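Local coordinates for protein alanine racemase (Enterococcus faecalis, PDB 3E6E) that is a two-domain enzyme of the alanine racemase family, a dimer whose N-terminal domain is a TIM-type barrel, at residues A[171-176]-A[204-209]. The protein carries 1 engineered substitution. Numbering follows the deposited sequence.
Sequences STADEI and VSNSAT. With DCS (D-[3-hydroxy-2-methyl-5-phosphonooxymethyl-pyridin-4-ylmethyl]-N,O-cycloserylamide), chain D.
A173 puts its methyl against A208 and T209 of helix 207-212: CB sits 3.8 Å from A208 CB and also meets the CG2 methyl of T209, a tight approach whose details are less sure, since the T209 side chain is crowded in the model and its chi1 of 93° is far from a staggered value. A208 CB answers from the helix side. It points at the loop and rests over the backbone there, 3.7 Å from A173 C, and against the D174 CB methylene at 3.6 Å. With little more than the methyls of A173 and A208 and the D174 methylene between them, the two backbones come close, D174 CA and A208 CA lying 4.9 Å apart. The contact is apolar and largely buried.

One layer further in lies the ligand DCS. S207 N donates to its phosphate oxygen O1P at 3.0 Å, and S207 OG, which also bonds A226 N, adds a weak bond to O1P, although the position of that oxygen is less certain. R222, G224 and V225 belong to the same pocket. On the loop side, a type I turn from T172 to E175, closed by E175 N to T172 O at 3.0 Å, presents A173 to the helix. D174 OD2 and E175 OE2 both form salt bridges with K236 NZ.

Two successive beta-alpha loops of the TIM-type barrel thus meet beyond the C-terminal ends of neighbouring parallel strands 165-167 and 201-203, the second carrying phosphate-binding S207; S171 and T172 pack on Y180 of helix 179-193, and S205 bonds through its backbone to R222 on strand 220-223.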
loop_
_atom_site.group_PDB
_atom_site.type_symbol
_atom_site.label_atom_id
_atom_site.label_comp_id
_atom_site.label_asym_id
_atom_site.label_seq_id
_atom_site.Cartn_x
_atom_site.Cartn_y
_atom_site.Cartn_z
ATOM N N SER A 171 10.254 4.120 22.891
ATOM C CA SER A 171 9.635 2.938 22.318
ATOM C C SER A 171 8.411 2.483 23.085
ATOM O O SER A 171 7.650 1.656 22.593
ATOM C CB SER A 171 10.634 1.784 22.257
ATOM O OG SER A 171 10.972 1.313 23.554
ATOM N N THR A 172 8.218 3.029 24.283
ATOM C CA THR A 172 7.088 2.654 25.132
ATOM C C THR A 172 6.315 3.828 25.705
ATOM O O THR A 172 5.607 3.669 26.691
ATOM C CB THR A 172 7.559 1.798 26.333
ATOM O OG1 THR A 172 8.559 2.516 27.065
ATOM C CG2 THR A 172 8.141 0.488 25.852
ATOM N N ALA A 173 6.429 4.998 25.088
ATOM C CA ALA A 173 5.747 6.192 25.588
ATOM C C ALA A 173 4.232 6.097 25.595
ATOM O O ALA A 173 3.574 6.799 26.357
ATOM C CB ALA A 173 6.171 7.406 24.785
ATOM N N ASP A 174 3.669 5.244 24.747
ATOM C CA ASP A 174 2.215 5.115 24.700
ATOM C C ASP A 174 1.729 3.964 25.565
ATOM O O ASP A 174 0.562 3.585 25.501
ATOM C CB ASP A 174 1.743 4.908 23.259
ATOM C CG ASP A 174 2.162 3.565 22.696
ATOM O OD1 ASP A 174 3.365 3.227 22.756
ATOM O OD2 ASP A 174 1.288 2.841 22.190
ATOM N N GLU A 175 2.624 3.416 26.383
ATOM C CA GLU A 175 2.275 2.296 27.253
ATOM C C GLU A 175 1.872 2.771 28.651
ATOM O O GLU A 175 2.404 3.757 29.157
ATOM C CB GLU A 175 3.460 1.339 27.350
ATOM C CG GLU A 175 3.094 -0.143 27.329
ATOM C CD GLU A 175 2.834 -0.671 25.922
ATOM O OE1 GLU A 175 3.663 -0.416 25.020
ATOM O OE2 GLU A 175 1.808 -1.351 25.728
ATOM N N ILE A 176 0.926 2.073 29.269
ATOM C CA ILE A 176 0.449 2.425 30.603
ATOM C C ILE A 176 1.605 2.337 31.587
ATOM O O ILE A 176 1.810 3.239 32.398
ATOM C CB ILE A 176 -0.653 1.463 31.070
ATOM C CG1 ILE A 176 -1.844 1.538 30.115
ATOM C CG2 ILE A 176 -1.060 1.785 32.496
ATOM C CD1 ILE A 176 -2.924 0.506 30.394
ATOM N N VAL A 204 12.931 14.852 22.453
ATOM C CA VAL A 204 12.742 13.438 22.749
ATOM C C VAL A 204 11.280 13.038 22.579
ATOM O O VAL A 204 10.975 11.872 22.355
ATOM C CB VAL A 204 13.136 13.136 24.213
ATOM C CG1 VAL A 204 14.491 13.738 24.520
ATOM C CG2 VAL A 204 12.087 13.699 25.165
ATOM N N SER A 205 10.394 14.030 22.686
ATOM C CA SER A 205 8.946 13.851 22.621
ATOM C C SER A 205 8.252 13.545 21.304
ATOM O O SER A 205 8.540 14.150 20.278
ATOM C CB SER A 205 8.261 15.075 23.213
ATOM O OG SER A 205 8.673 15.287 24.542
ATOM N N ASN A 206 7.308 12.605 21.363
ATOM C CA ASN A 206 6.501 12.227 20.205
ATOM C C ASN A 206 5.046 12.376 20.615
ATOM O O ASN A 206 4.751 12.779 21.753
ATOM C CB ASN A 206 6.784 10.781 19.744
ATOM C CG ASN A 206 6.357 9.721 20.758
ATOM O OD1 ASN A 206 6.562 8.525 20.537
ATOM N ND2 ASN A 206 5.770 10.150 21.865
ATOM N N SER A 207 4.189 12.117 19.673
ATOM C CA SER A 207 2.798 12.056 19.933
ATOM C C SER A 207 2.473 11.547 21.297
ATOM O O SER A 207 1.951 12.230 22.101
ATOM C CB SER A 207 2.128 11.265 18.845
ATOM O OG SER A 207 1.809 12.071 17.805
ATOM N N ALA A 208 2.794 10.311 21.509
ATOM C CA ALA A 208 2.576 9.658 22.783
ATOM C C ALA A 208 3.194 10.419 23.962
ATOM O O ALA A 208 2.467 10.850 24.860
ATOM C CB ALA A 208 3.127 8.232 22.737
ATOM N N THR A 209 4.520 10.594 23.959
ATOM C CA THR A 209 5.200 11.269 25.074
ATOM C C THR A 209 4.619 12.642 25.369
ATOM O O THR A 209 4.418 12.984 26.528
ATOM C CB THR A 209 6.751 11.419 24.857
ATOM O OG1 THR A 209 7.036 12.678 24.252
ATOM C CG2 THR A 209 7.301 10.311 23.964
HETATM N N1 DCS D . 10.298 10.931 15.875
HETATM C C2 DCS D . 10.953 9.823 15.242
HETATM C C2A DCS D . 12.458 9.651 15.325
HETATM C C3 DCS D . 10.150 8.907 14.553
HETATM O O3 DCS D . 10.688 7.837 13.926
HETATM C C4 DCS D . 8.713 9.126 14.512
HETATM C C4A DCS D . 7.831 8.137 13.776
HETATM C C5 DCS D . 8.147 10.291 15.196
HETATM C C6 DCS D . 8.951 11.156 15.851
HETATM C C5A DCS D . 6.670 10.598 15.217
HETATM O O4P DCS D . 6.004 9.584 15.973
HETATM P P DCS D . 4.437 9.520 16.250
HETATM O O1P DCS D . 4.098 10.719 16.991
HETATM O O2P DCS D . 3.735 9.443 14.972
HETATM O O3P DCS D . 4.183 8.332 17.058
HETATM N N DCS D . 8.007 6.744 14.351
HETATM C CA DCS D . 7.293 5.654 13.833
HETATM C C DCS D . 7.829 4.639 12.985
HETATM O O DCS D . 9.109 4.584 12.516
HETATM N ND DCS D . 6.886 3.765 12.734
HETATM O OG DCS D . 5.734 4.163 13.380
HETATM C CB DCS D . 5.987 5.311 14.043
#